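Local coordinates for putative peptidase (PDB 3CE2), which is a putative zinc metallopeptidase of the M3B (oligopeptidase F) family that probably degrades small bioactive peptides, at residues K446-S450 with K451-I455; K327-F330 with Q331-V334. One frame throughout, in Å; residues are numbered along the deposited sequence.

Interaction 1. Residues K446-S450 with K451-I455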
ATOM      1  N   LYS A 446      16.622  17.245  13.741  1.00 61.06           N
ATOM      2  CA  LYS A 446      16.588  18.259  14.772  1.00 59.14           C
ATOM      3  C   LYS A 446      17.501  17.876  15.925  1.00 60.72           C
ATOM      4  O   LYS A 446      18.188  18.723  16.468  1.00 65.59           O
ATOM      5  CB  LYS A 446      15.164  18.453  15.283  1.00 60.27           C
ATOM      6  CG  LYS A 446      14.274  19.305  14.377  1.00 63.82           C
ATOM      7  CD  LYS A 446      12.838  19.387  14.938  1.00 64.62           C
ATOM      8  CE  LYS A 446      11.973  20.443  14.216  1.00 66.45           C
ATOM      9  NZ  LYS A 446      12.091  20.389  12.710  1.00 65.97           N
ATOM     10  N   GLU A 447      17.524  16.605  16.301  1.00 62.39           N
ATOM     11  CA  GLU A 447      18.227  16.220  17.518  1.00 66.20           C
ATOM     12  C   GLU A 447      19.675  15.930  17.278  1.00 66.94           C
ATOM     13  O   GLU A 447      20.431  15.754  18.220  1.00 69.44           O
ATOM     14  CB  GLU A 447      17.590  14.991  18.170  1.00 71.17           C
ATOM     15  CG  GLU A 447      16.257  15.273  18.864  1.00 82.27           C
ATOM     16  CD  GLU A 447      16.299  16.498  19.775  1.00 86.36           C
ATOM     17  OE1 GLU A 447      17.180  16.551  20.662  1.00 88.79           O
ATOM     18  OE2 GLU A 447      15.445  17.403  19.605  1.00 87.86           O
ATOM     19  N   SER A 448      20.064  15.872  16.015  1.00 70.11           N
ATOM     20  CA  SER A 448      21.377  15.360  15.657  1.00 71.94           C
ATOM     21  C   SER A 448      22.467  16.409  15.798  1.00 74.25           C
ATOM     22  O   SER A 448      22.211  17.615  15.683  1.00 71.34           O
ATOM     23  CB  SER A 448      21.352  14.841  14.226  1.00 71.00           C
ATOM     24  OG  SER A 448      22.637  14.421  13.817  1.00 76.15           O
ATOM     25  N   ASP A 449      23.687  15.942  16.039  1.00 77.40           N
ATOM     26  CA  ASP A 449      24.844  16.834  16.049  1.00 86.53           C
ATOM     27  C   ASP A 449      25.798  16.521  14.914  1.00 86.36           C
ATOM     28  O   ASP A 449      26.311  17.432  14.276  1.00 86.50           O
ATOM     29  CB  ASP A 449      25.557  16.789  17.398  1.00 93.44           C
ATOM     30  CG  ASP A 449      24.777  17.519  18.479  1.00100.43           C
ATOM     31  OD1 ASP A 449      24.176  18.571  18.163  1.00101.36           O
ATOM     32  OD2 ASP A 449      24.746  17.039  19.634  1.00103.57           O
ATOM     33  N   SER A 450      26.009  15.229  14.659  1.00 85.46           N
ATOM     34  CA  SER A 450      26.818  14.756  13.530  1.00 80.10           C
ATOM     35  C   SER A 450      26.285  15.167  12.152  1.00 78.89           C
ATOM     36  O   SER A 450      25.122  14.964  11.827  1.00 80.84           O
ATOM     37  CB  SER A 450      26.950  13.236  13.580  1.00 78.97           C
ATOM     38  OG  SER A 450      27.466  12.748  12.359  1.00 79.12           O
ATOM     39  N   LYS A 451      27.160  15.733  11.341  1.00 76.45           N
ATOM     40  CA  LYS A 451      26.807  16.157  10.008  1.00 76.36           C
ATOM     41  C   LYS A 451      26.688  14.956   9.057  1.00 77.21           C
ATOM     42  O   LYS A 451      25.828  14.942   8.178  1.00 75.61           O
ATOM     43  CB  LYS A 451      27.858  17.151   9.510  1.00 81.20           C
ATOM     44  CG  LYS A 451      27.611  17.744   8.132  1.00 85.19           C
ATOM     45  CD  LYS A 451      28.912  18.298   7.542  1.00 86.39           C
ATOM     46  CE  LYS A 451      28.832  18.386   6.028  1.00 86.26           C
ATOM     47  NZ  LYS A 451      30.167  18.431   5.369  1.00 87.87           N
ATOM     48  N   GLU A 452      27.538  13.948   9.226  1.00 77.38           N
ATOM     49  CA  GLU A 452      27.462  12.778   8.354  1.00 79.85           C
ATOM     50  C   GLU A 452      26.114  12.097   8.534  1.00 78.80           C
ATOM     51  O   GLU A 452      25.511  11.610   7.579  1.00 81.48           O
ATOM     52  CB  GLU A 452      28.615  11.800   8.608  1.00 85.10           C
ATOM     53  CG  GLU A 452      29.956  12.218   7.959  1.00 98.87           C
ATOM     54  CD  GLU A 452      29.975  12.095   6.418  1.00106.34           C
ATOM     55  OE1 GLU A 452      29.845  10.956   5.899  1.00109.80           O
ATOM     56  OE2 GLU A 452      30.143  13.134   5.725  1.00105.34           O
ATOM     57  N   GLU A 453      25.632  12.086   9.765  1.00 71.77           N
ATOM     58  CA  GLU A 453      24.334  11.514  10.059  1.00 73.28           C
ATOM     59  C   GLU A 453      23.251  12.324   9.347  1.00 68.99           C
ATOM     60  O   GLU A 453      22.477  11.797   8.552  1.00 69.01           O
ATOM     61  CB  GLU A 453      24.115  11.552  11.563  1.00 73.59           C
ATOM     62  CG  GLU A 453      23.156  10.533  12.109  1.00 79.26           C
ATOM     63  CD  GLU A 453      22.937  10.704  13.616  1.00 82.18           C
ATOM     64  OE1 GLU A 453      22.124   9.940  14.197  1.00 86.40           O
ATOM     65  OE2 GLU A 453      23.579  11.604  14.214  1.00 84.39           O
ATOM     66  N   LYS A 454      23.215  13.618   9.621  1.00 63.12           N
ATOM     67  CA  LYS A 454      22.264  14.496   8.968  1.00 61.35           C
ATOM     68  C   LYS A 454      22.152  14.240   7.467  1.00 60.60           C
ATOM     69  O   LYS A 454      21.058  14.240   6.905  1.00 64.73           O
ATOM     70  CB  LYS A 454      22.635  15.950   9.216  1.00 62.65           C
ATOM     71  CG  LYS A 454      22.478  16.388  10.661  1.00 68.67           C
ATOM     72  CD  LYS A 454      22.468  17.911  10.753  1.00 73.34           C
ATOM     73  CE  LYS A 454      22.347  18.388  12.193  1.00 77.84           C
ATOM     74  NZ  LYS A 454      21.537  19.639  12.266  1.00 80.27           N
ATOM     75  N   ILE A 455      23.278  14.034   6.807  1.00 60.06           N
ATOM     76  CA  ILE A 455      23.236  13.792   5.380  1.00 56.66           C
ATOM     77  C   ILE A 455      22.624  12.427   5.142  1.00 57.78           C
ATOM     78  O   ILE A 455      21.738  12.278   4.301  1.00 61.92           O
ATOM     79  CB  ILE A 455      24.621  13.909   4.739  1.00 56.73           C
ATOM     80  CG1 ILE A 455      25.097  15.359   4.852  1.00 59.29           C
ATOM     81  CG2 ILE A 455      24.576  13.498   3.270  1.00 55.34           C
ATOM     82  CD1 ILE A 455      26.539  15.583   4.419  1.00 60.85           C
TER
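Ser-450 stands at the N-cap of helix 451-487, and its OG accepts the amide hydrogen of Glu-453 N at 3.2 Å, with an N-H...O angle of 163°. A serine suits the place because its short side chain carries an acceptor forward to an amide three residues on that has no helical carbonyl partner. The carbonyl of the same residue starts the helical pattern: Lys-454 N donates to Ser-450 O at 3.2 Å. Residues 448-450 thereby join helix 431-447 to helix 451-487.

The closer-packed part lies between Ser-448 and the side chains of Glu-453 and Lys-454. Ser-448 OG gives its hydrogen to Glu-453 OE2 at 3.0 Å, approaching from above the carboxylate plane, 60° out of it. Glu-453 presents OE2 there because its CG is anti to the backbone N (chi1 -155°) and the chain beyond is extended. The aliphatic part of Lys-454 runs past Ser-448, its CE 3.6 Å from Ser-448 O. By contrast, Asp-449 and Lys-451 point their CB atoms away, and the Glu-452 carboxylate leads away, on the exposed side.

Two serines thus serve one loop-to-helix junction in opposite roles, Ser-450 as acceptor and Ser-448 as donor, the latter tying the Glu-453 carboxylate back to the loop.

Interaction 2. Residues K327-F330 with Q331-V334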
ATOM      1  N   LYS A 327      23.549   0.895  17.183  1.00 74.22           N
ATOM      2  CA  LYS A 327      22.699  -0.237  17.485  1.00 73.23           C
ATOM      3  C   LYS A 327      21.791   0.101  18.665  1.00 70.61           C
ATOM      4  O   LYS A 327      22.232   0.717  19.633  1.00 73.19           O
ATOM      5  CB  LYS A 327      23.551  -1.455  17.807  1.00 77.10           C
ATOM      6  CG  LYS A 327      24.410  -1.905  16.641  1.00 87.43           C
ATOM      7  CD  LYS A 327      23.569  -2.502  15.501  1.00 91.24           C
ATOM      8  CE  LYS A 327      24.424  -2.809  14.266  1.00 93.00           C
ATOM      9  NZ  LYS A 327      23.853  -3.933  13.472  1.00 91.58           N
ATOM     10  N   TYR A 328      20.527  -0.301  18.587  1.00 61.86           N
ATOM     11  CA  TYR A 328      19.542   0.086  19.587  1.00 55.90           C
ATOM     12  C   TYR A 328      18.949  -1.146  20.243  1.00 57.77           C
ATOM     13  O   TYR A 328      18.529  -2.074  19.551  1.00 56.42           O
ATOM     14  CB  TYR A 328      18.413   0.881  18.922  1.00 58.52           C
ATOM     15  CG  TYR A 328      18.844   2.206  18.310  1.00 62.46           C
ATOM     16  CD1 TYR A 328      18.731   3.392  19.042  1.00 63.57           C
ATOM     17  CD2 TYR A 328      19.355   2.284  17.008  1.00 56.37           C
ATOM     18  CE1 TYR A 328      19.121   4.616  18.511  1.00 58.80           C
ATOM     19  CE2 TYR A 328      19.753   3.513  16.467  1.00 58.30           C
ATOM     20  CZ  TYR A 328      19.628   4.675  17.234  1.00 60.36           C
ATOM     21  OH  TYR A 328      19.999   5.915  16.748  1.00 64.04           O
ATOM     22  N   THR A 329      18.900  -1.169  21.570  1.00 57.21           N
ATOM     23  CA  THR A 329      18.103  -2.194  22.234  1.00 62.72           C
ATOM     24  C   THR A 329      16.632  -1.925  21.929  1.00 58.52           C
ATOM     25  O   THR A 329      16.270  -0.836  21.486  1.00 54.77           O
ATOM     26  CB  THR A 329      18.266  -2.191  23.777  1.00 65.95           C
ATOM     27  OG1 THR A 329      17.890  -0.909  24.298  1.00 71.13           O
ATOM     28  CG2 THR A 329      19.682  -2.513  24.177  1.00 60.67           C
ATOM     29  N   PHE A 330      15.773  -2.903  22.179  1.00 55.21           N
ATOM     30  CA  PHE A 330      14.373  -2.644  22.005  1.00 50.39           C
ATOM     31  C   PHE A 330      14.019  -1.410  22.834  1.00 54.98           C
ATOM     32  O   PHE A 330      13.477  -0.430  22.315  1.00 54.73           O
ATOM     33  CB  PHE A 330      13.516  -3.838  22.401  1.00 47.65           C
ATOM     34  CG  PHE A 330      12.117  -3.738  21.876  1.00 53.20           C
ATOM     35  CD1 PHE A 330      11.846  -4.033  20.536  1.00 49.12           C
ATOM     36  CD2 PHE A 330      11.088  -3.275  22.689  1.00 48.99           C
ATOM     37  CE1 PHE A 330      10.578  -3.913  20.033  1.00 47.31           C
ATOM     38  CE2 PHE A 330       9.819  -3.158  22.204  1.00 49.50           C
ATOM     39  CZ  PHE A 330       9.556  -3.475  20.864  1.00 52.65           C
ATOM     40  N   GLN A 331      14.368  -1.457  24.116  1.00 58.75           N
ATOM     41  CA  GLN A 331      14.142  -0.350  25.014  1.00 51.26           C
ATOM     42  C   GLN A 331      14.544   0.939  24.355  1.00 54.04           C
ATOM     43  O   GLN A 331      13.757   1.886  24.309  1.00 59.44           O
ATOM     44  CB  GLN A 331      14.929  -0.519  26.309  1.00 56.64           C
ATOM     45  CG  GLN A 331      14.392   0.355  27.450  1.00 65.87           C
ATOM     46  CD  GLN A 331      12.862   0.497  27.403  1.00 71.48           C
ATOM     47  OE1 GLN A 331      12.125  -0.493  27.456  1.00 74.99           O
ATOM     48  NE2 GLN A 331      12.387   1.732  27.276  1.00 67.35           N
ATOM     49  N   GLU A 332      15.762   0.986  23.829  1.00 50.86           N
ATOM     50  CA  GLU A 332      16.236   2.225  23.232  1.00 54.91           C
ATOM     51  C   GLU A 332      15.421   2.627  22.029  1.00 53.22           C
ATOM     52  O   GLU A 332      15.209   3.804  21.798  1.00 58.34           O
ATOM     53  CB  GLU A 332      17.699   2.127  22.840  1.00 62.74           C
ATOM     54  CG  GLU A 332      18.665   2.470  23.947  1.00 69.25           C
ATOM     55  CD  GLU A 332      19.969   1.688  23.832  1.00 78.90           C
ATOM     56  OE1 GLU A 332      20.169   0.974  22.810  1.00 77.48           O
ATOM     57  OE2 GLU A 332      20.788   1.783  24.779  1.00 81.50           O
ATOM     58  N   ALA A 333      14.966   1.652  21.252  1.00 54.37           N
ATOM     59  CA  ALA A 333      14.156   1.967  20.078  1.00 52.95           C
ATOM     60  C   ALA A 333      12.909   2.698  20.544  1.00 53.94           C
ATOM     61  O   ALA A 333      12.575   3.770  20.041  1.00 55.62           O
ATOM     62  CB  ALA A 333      13.793   0.705  19.308  1.00 44.62           C
ATOM     63  N   VAL A 334      12.241   2.117  21.532  1.00 52.58           N
ATOM     64  CA  VAL A 334      11.075   2.735  22.131  1.00 56.74           C
ATOM     65  C   VAL A 334      11.326   4.162  22.641  1.00 58.80           C
ATOM     66  O   VAL A 334      10.565   5.075  22.342  1.00 62.24           O
ATOM     67  CB  VAL A 334      10.512   1.870  23.253  1.00 57.06           C
ATOM     68  CG1 VAL A 334       9.302   2.555  23.858  1.00 60.08           C
ATOM     69  CG2 VAL A 334      10.139   0.487  22.711  1.00 52.73           C
TER
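The ring of Tyr-328 meets Glu-332 at its edge, where CB of the glutamate lies near the ring plane, 4.1 Å from CD1. The glutamate's aliphatic base makes this contact, while its carboxylate, its plane 83° from that of the ring, serves the Thr-329 amide. The Phe-330 ring is approached obliquely by Val-334, whose CG2 comes to 3.7 Å from Phe-330 CE2. Outside the two segments, Tyr-390 packs edge-to-face with Phe-330 and Lys-364 makes a cation-pi contact with it, while Ile-400 of helix 394-416 also touches the Phe-330 side chain; a large aromatic suits so buried a site.

Thr-329 and Glu-332 form a capping box at the start of helix 330-340. Glu-332 N donates to Thr-329 OG1 at 2.9 Å. In return Thr-329 N donates to Glu-332 OE1 at 2.8 Å, in a nearly straight bond with the donor 36° out of the carboxylate plane. OG1 can reach the amide because chi1 of 59° sets it between the backbone N and the carbonyl carbon. Ala-333 N then bonds to Thr-329 O at 2.8 Å, and Val-334 N to Phe-330 O at 2.9 Å.

Threonine and glutamate suit the box because each supplies a side-chain acceptor for the other's amide. This reciprocity fixes the entry to the helix, and the glutamate's charge would probably be favoured beside its N-terminal amides.

In the fold
Interaction 2 comes first along the chain, where a loop after helix 292-306 enters helix 330-340; interaction 1 follows at the short link between helices 431-447 and 451-487. Their centres are 19 Å apart and their nearest atoms about 5 Å, without touching. Both lie on the same side of the chain's centre, within the peptidase family M3 region of this largely helical protein, and each is an N-terminal helix cap. Interaction 2 adjoins helix 394-416, which carries the zinc-binding residues His-402 and His-406 of the HExxH motif, whereas interaction 1 is at the surface. Both cap helix starts in the scaffold, away from the zinc sites.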